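PDB 1A8Q: Non-heme chloroperoxidase CPO-A1 from Streptomyces aureofaciens, which is a cofactor-free haloperoxidase of the alpha/beta hydrolase superfamily that can brominate and may be the chlorinating enzyme of 7-chlorotetracycline biosynthesis. Local coordinates for residues A[3-15]-A[71-83]. Sequence-based numbering, arbitrary orientation.
Sequences CTTRDGVEIFYKD and TFADDLNDLLTDL
Arg6, in the turn of the N-terminal beta hairpin, grips Asp75 and Asp78 of helix 69-82. The hairpin forms the antiparallel edge of the alpha/beta hydrolase sheet, and the helix packs against it. Charged contacts dominate at the turn. Asp75 OD1 takes both end nitrogens of the guanidinium, Arg6 NH1 at 2.8 Å and Arg6 NH2 at 3.0 Å. Asp78 OD2 is held from opposite faces of its carboxylate, by Arg6 NH1 (2.8 Å) and by the backbone Arg6 N (2.9 Å, 164° at the hydrogen). Asp74 CB sits over the centre of the guanidinium, 3.3 Å above its plane. Asp7 OD2 lies over the opposite face, toward the rim, as a charge partner to which no N-H points. The second oxygen of Asp75 pairs with Arg55, so this buried carboxylate joins two arginines.

Apolar contacts follow along the strands. Leu79 CD1 lies over one face of the Tyr13 ring and also meets Cys3 CB at 3.8 Å. Tyr13 CG sits between the backbone N and the carbonyl carbon (chi1 60°), and the ring then runs past Leu79 to Leu83, whose CD1 touches Tyr13 CE2.

Three waters bridge the segments: one at the turn, two at Asp82. The first links Thr5 OG1, Asp7 OD2 and Asp75 OD1. Asp82 OD2 accepts from the two others: one takes the Thr4 N-H, and the other accepts from Tyr13 OH at 2.8 Å.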
# COMPACT_ATOMS: atom_id res chain seq x y z
N CYS A 3 -12.45 -0.08 -14.75
CA CYS A 3 -13.52 0.67 -14.10
C CYS A 3 -13.35 2.13 -14.55
O CYS A 3 -12.23 2.63 -14.45
CB CYS A 3 -13.35 0.59 -12.58
SG CYS A 3 -14.43 1.77 -11.70
N THR A 4 -14.40 2.74 -15.06
CA THR A 4 -14.24 4.15 -15.47
C THR A 4 -14.72 5.04 -14.32
O THR A 4 -15.84 4.85 -13.83
CB THR A 4 -15.03 4.43 -16.75
OG1 THR A 4 -14.54 3.57 -17.80
CG2 THR A 4 -14.87 5.87 -17.20
N THR A 5 -13.86 5.96 -13.89
CA THR A 5 -14.20 6.76 -12.72
C THR A 5 -15.18 7.86 -13.12
O THR A 5 -15.40 8.14 -14.29
CB THR A 5 -12.99 7.40 -12.03
OG1 THR A 5 -12.47 8.42 -12.91
CG2 THR A 5 -11.91 6.38 -11.74
N ARG A 6 -15.58 8.60 -12.08
CA ARG A 6 -16.46 9.76 -12.28
C ARG A 6 -15.84 10.82 -13.17
O ARG A 6 -16.55 11.65 -13.77
CB ARG A 6 -16.65 10.35 -10.87
CG ARG A 6 -15.33 10.93 -10.34
CD ARG A 6 -15.24 10.92 -8.82
NE ARG A 6 -13.90 11.33 -8.39
CZ ARG A 6 -12.85 10.51 -8.42
NH1 ARG A 6 -13.03 9.25 -8.78
NH2 ARG A 6 -11.64 10.93 -8.09
N ASP A 7 -14.53 10.88 -13.27
CA ASP A 7 -13.80 11.83 -14.09
C ASP A 7 -13.40 11.29 -15.46
O ASP A 7 -12.63 11.98 -16.16
CB ASP A 7 -12.45 12.18 -13.45
CG ASP A 7 -12.59 12.82 -12.09
OD1 ASP A 7 -13.45 13.72 -11.97
OD2 ASP A 7 -11.82 12.42 -11.19
N GLY A 8 -13.76 10.06 -15.78
CA GLY A 8 -13.43 9.51 -17.09
C GLY A 8 -12.07 8.82 -17.08
O GLY A 8 -11.59 8.42 -18.16
N VAL A 9 -11.50 8.59 -15.91
CA VAL A 9 -10.19 7.93 -15.84
C VAL A 9 -10.40 6.42 -15.91
O VAL A 9 -11.40 5.97 -15.34
CB VAL A 9 -9.47 8.33 -14.55
CG1 VAL A 9 -8.22 7.52 -14.26
CG2 VAL A 9 -9.04 9.81 -14.71
N GLU A 10 -9.53 5.68 -16.58
CA GLU A 10 -9.74 4.22 -16.61
C GLU A 10 -8.84 3.56 -15.58
O GLU A 10 -7.61 3.64 -15.64
CB GLU A 10 -9.40 3.72 -18.03
CG GLU A 10 -10.43 4.20 -19.03
CD GLU A 10 -10.17 3.66 -20.43
OE1 GLU A 10 -9.01 3.67 -20.87
OE2 GLU A 10 -11.14 3.19 -21.05
N ILE A 11 -9.46 2.88 -14.61
CA ILE A 11 -8.68 2.20 -13.57
C ILE A 11 -8.66 0.72 -13.92
O ILE A 11 -9.73 0.10 -14.01
CB ILE A 11 -9.33 2.42 -12.20
CG1 ILE A 11 -9.20 3.90 -11.77
CG2 ILE A 11 -8.71 1.55 -11.09
CD1 ILE A 11 -7.78 4.41 -11.63
N PHE A 12 -7.46 0.20 -14.15
CA PHE A 12 -7.36 -1.23 -14.52
C PHE A 12 -7.42 -2.07 -13.25
O PHE A 12 -6.80 -1.67 -12.26
CB PHE A 12 -5.99 -1.47 -15.19
CG PHE A 12 -5.83 -2.92 -15.65
CD1 PHE A 12 -6.36 -3.31 -16.87
CD2 PHE A 12 -5.15 -3.81 -14.86
CE1 PHE A 12 -6.19 -4.64 -17.28
CE2 PHE A 12 -5.01 -5.14 -15.26
CZ PHE A 12 -5.54 -5.54 -16.47
N TYR A 13 -8.02 -3.27 -13.27
CA TYR A 13 -7.98 -4.09 -12.07
C TYR A 13 -8.11 -5.57 -12.46
O TYR A 13 -8.60 -5.87 -13.54
CB TYR A 13 -9.07 -3.74 -11.01
CG TYR A 13 -10.48 -3.91 -11.54
CD1 TYR A 13 -11.11 -2.99 -12.34
CD2 TYR A 13 -11.15 -5.08 -11.18
CE1 TYR A 13 -12.40 -3.20 -12.82
CE2 TYR A 13 -12.47 -5.29 -11.62
CZ TYR A 13 -13.06 -4.37 -12.43
OH TYR A 13 -14.34 -4.58 -12.91
N LYS A 14 -7.61 -6.39 -11.56
CA LYS A 14 -7.78 -7.84 -11.62
C LYS A 14 -8.91 -8.25 -10.68
O LYS A 14 -9.03 -7.64 -9.62
CB LYS A 14 -6.50 -8.50 -11.08
CG LYS A 14 -5.35 -8.39 -12.09
CD LYS A 14 -4.13 -9.09 -11.60
CE LYS A 14 -2.97 -8.24 -11.14
NZ LYS A 14 -2.58 -7.21 -12.17
N ASP A 15 -9.76 -9.21 -11.13
CA ASP A 15 -10.90 -9.57 -10.25
C ASP A 15 -11.03 -11.09 -10.36
O ASP A 15 -11.42 -11.58 -11.45
CB ASP A 15 -12.14 -8.88 -10.80
CG ASP A 15 -13.45 -9.19 -10.07
OD1 ASP A 15 -13.41 -10.03 -9.18
OD2 ASP A 15 -14.46 -8.58 -10.43
N THR A 71 -8.26 12.13 -4.13
CA THR A 71 -8.59 11.55 -5.44
C THR A 71 -8.39 10.03 -5.41
O THR A 71 -9.25 9.34 -5.96
CB THR A 71 -7.65 12.14 -6.51
OG1 THR A 71 -7.91 13.57 -6.56
CG2 THR A 71 -7.94 11.57 -7.88
N PHE A 72 -7.29 9.56 -4.84
CA PHE A 72 -7.11 8.08 -4.78
C PHE A 72 -8.28 7.41 -4.05
O PHE A 72 -8.76 6.37 -4.49
CB PHE A 72 -5.83 7.71 -4.02
CG PHE A 72 -4.56 8.27 -4.65
CD1 PHE A 72 -4.47 8.47 -6.02
CD2 PHE A 72 -3.48 8.58 -3.83
CE1 PHE A 72 -3.29 8.99 -6.55
CE2 PHE A 72 -2.31 9.08 -4.36
CZ PHE A 72 -2.22 9.26 -5.74
N ALA A 73 -8.71 8.02 -2.93
CA ALA A 73 -9.84 7.42 -2.20
C ALA A 73 -11.12 7.45 -2.98
O ALA A 73 -11.97 6.55 -2.91
CB ALA A 73 -10.02 8.21 -0.88
N ASP A 74 -11.41 8.48 -3.78
CA ASP A 74 -12.62 8.59 -4.55
C ASP A 74 -12.57 7.60 -5.72
O ASP A 74 -13.60 7.10 -6.15
CB ASP A 74 -12.94 10.00 -5.06
CG ASP A 74 -13.25 10.97 -3.93
OD1 ASP A 74 -13.43 10.58 -2.78
OD2 ASP A 74 -13.29 12.21 -4.22
N ASP A 75 -11.37 7.42 -6.29
CA ASP A 75 -11.23 6.39 -7.33
C ASP A 75 -11.53 5.02 -6.73
O ASP A 75 -12.27 4.27 -7.38
CB ASP A 75 -9.82 6.40 -7.92
CG ASP A 75 -9.52 7.61 -8.79
OD1 ASP A 75 -10.39 8.41 -9.14
OD2 ASP A 75 -8.32 7.72 -9.16
N LEU A 76 -11.06 4.74 -5.53
CA LEU A 76 -11.37 3.47 -4.85
C LEU A 76 -12.88 3.38 -4.61
O LEU A 76 -13.51 2.36 -4.89
CB LEU A 76 -10.55 3.36 -3.56
CG LEU A 76 -10.87 2.15 -2.67
CD1 LEU A 76 -10.48 0.88 -3.42
CD2 LEU A 76 -10.12 2.23 -1.35
N ASN A 77 -13.50 4.50 -4.19
CA ASN A 77 -14.96 4.50 -4.01
C ASN A 77 -15.70 4.16 -5.29
O ASN A 77 -16.69 3.42 -5.29
CB ASN A 77 -15.44 5.85 -3.45
CG ASN A 77 -16.96 5.89 -3.31
OD1 ASN A 77 -17.67 6.66 -3.95
ND2 ASN A 77 -17.46 5.01 -2.47
N ASP A 78 -15.22 4.69 -6.43
CA ASP A 78 -15.88 4.40 -7.71
C ASP A 78 -15.78 2.91 -8.04
O ASP A 78 -16.76 2.36 -8.54
CB ASP A 78 -15.30 5.22 -8.87
CG ASP A 78 -15.72 6.69 -8.84
OD1 ASP A 78 -16.71 7.04 -8.15
OD2 ASP A 78 -15.04 7.49 -9.50
N LEU A 79 -14.66 2.27 -7.74
CA LEU A 79 -14.49 0.85 -8.04
C LEU A 79 -15.40 0.00 -7.15
O LEU A 79 -16.09 -0.89 -7.63
CB LEU A 79 -13.02 0.47 -7.79
CG LEU A 79 -12.68 -1.02 -7.97
CD1 LEU A 79 -12.69 -1.42 -9.43
CD2 LEU A 79 -11.31 -1.30 -7.35
N LEU A 80 -15.46 0.33 -5.87
CA LEU A 80 -16.32 -0.44 -4.95
C LEU A 80 -17.79 -0.23 -5.27
O LEU A 80 -18.58 -1.17 -5.18
CB LEU A 80 -16.06 -0.00 -3.51
CG LEU A 80 -14.66 -0.25 -2.93
CD1 LEU A 80 -14.65 0.11 -1.44
CD2 LEU A 80 -14.13 -1.65 -3.12
N THR A 81 -18.16 0.97 -5.70
CA THR A 81 -19.54 1.25 -6.06
C THR A 81 -19.95 0.62 -7.38
O THR A 81 -21.05 0.05 -7.49
CB THR A 81 -19.75 2.79 -6.15
OG1 THR A 81 -19.44 3.33 -4.84
CG2 THR A 81 -21.19 3.09 -6.52
N ASP A 82 -19.08 0.69 -8.39
CA ASP A 82 -19.37 0.11 -9.70
C ASP A 82 -19.61 -1.40 -9.58
O ASP A 82 -20.47 -1.96 -10.26
CB ASP A 82 -18.19 0.33 -10.64
CG ASP A 82 -18.33 -0.22 -12.05
OD1 ASP A 82 -19.43 -0.18 -12.63
OD2 ASP A 82 -17.32 -0.63 -12.66
N LEU A 83 -18.80 -2.09 -8.80
CA LEU A 83 -18.92 -3.53 -8.58
C LEU A 83 -19.91 -3.88 -7.48
O LEU A 83 -20.15 -5.06 -7.23
CB LEU A 83 -17.54 -4.10 -8.24
CG LEU A 83 -16.52 -4.00 -9.40
CD1 LEU A 83 -15.19 -4.62 -8.98
CD2 LEU A 83 -17.05 -4.66 -10.66
O HOH W 1 -16.89 1.25 -15.07
O HOH W 2 -10.85 9.97 -11.43
O HOH W 3 -15.70 -2.31 -13.84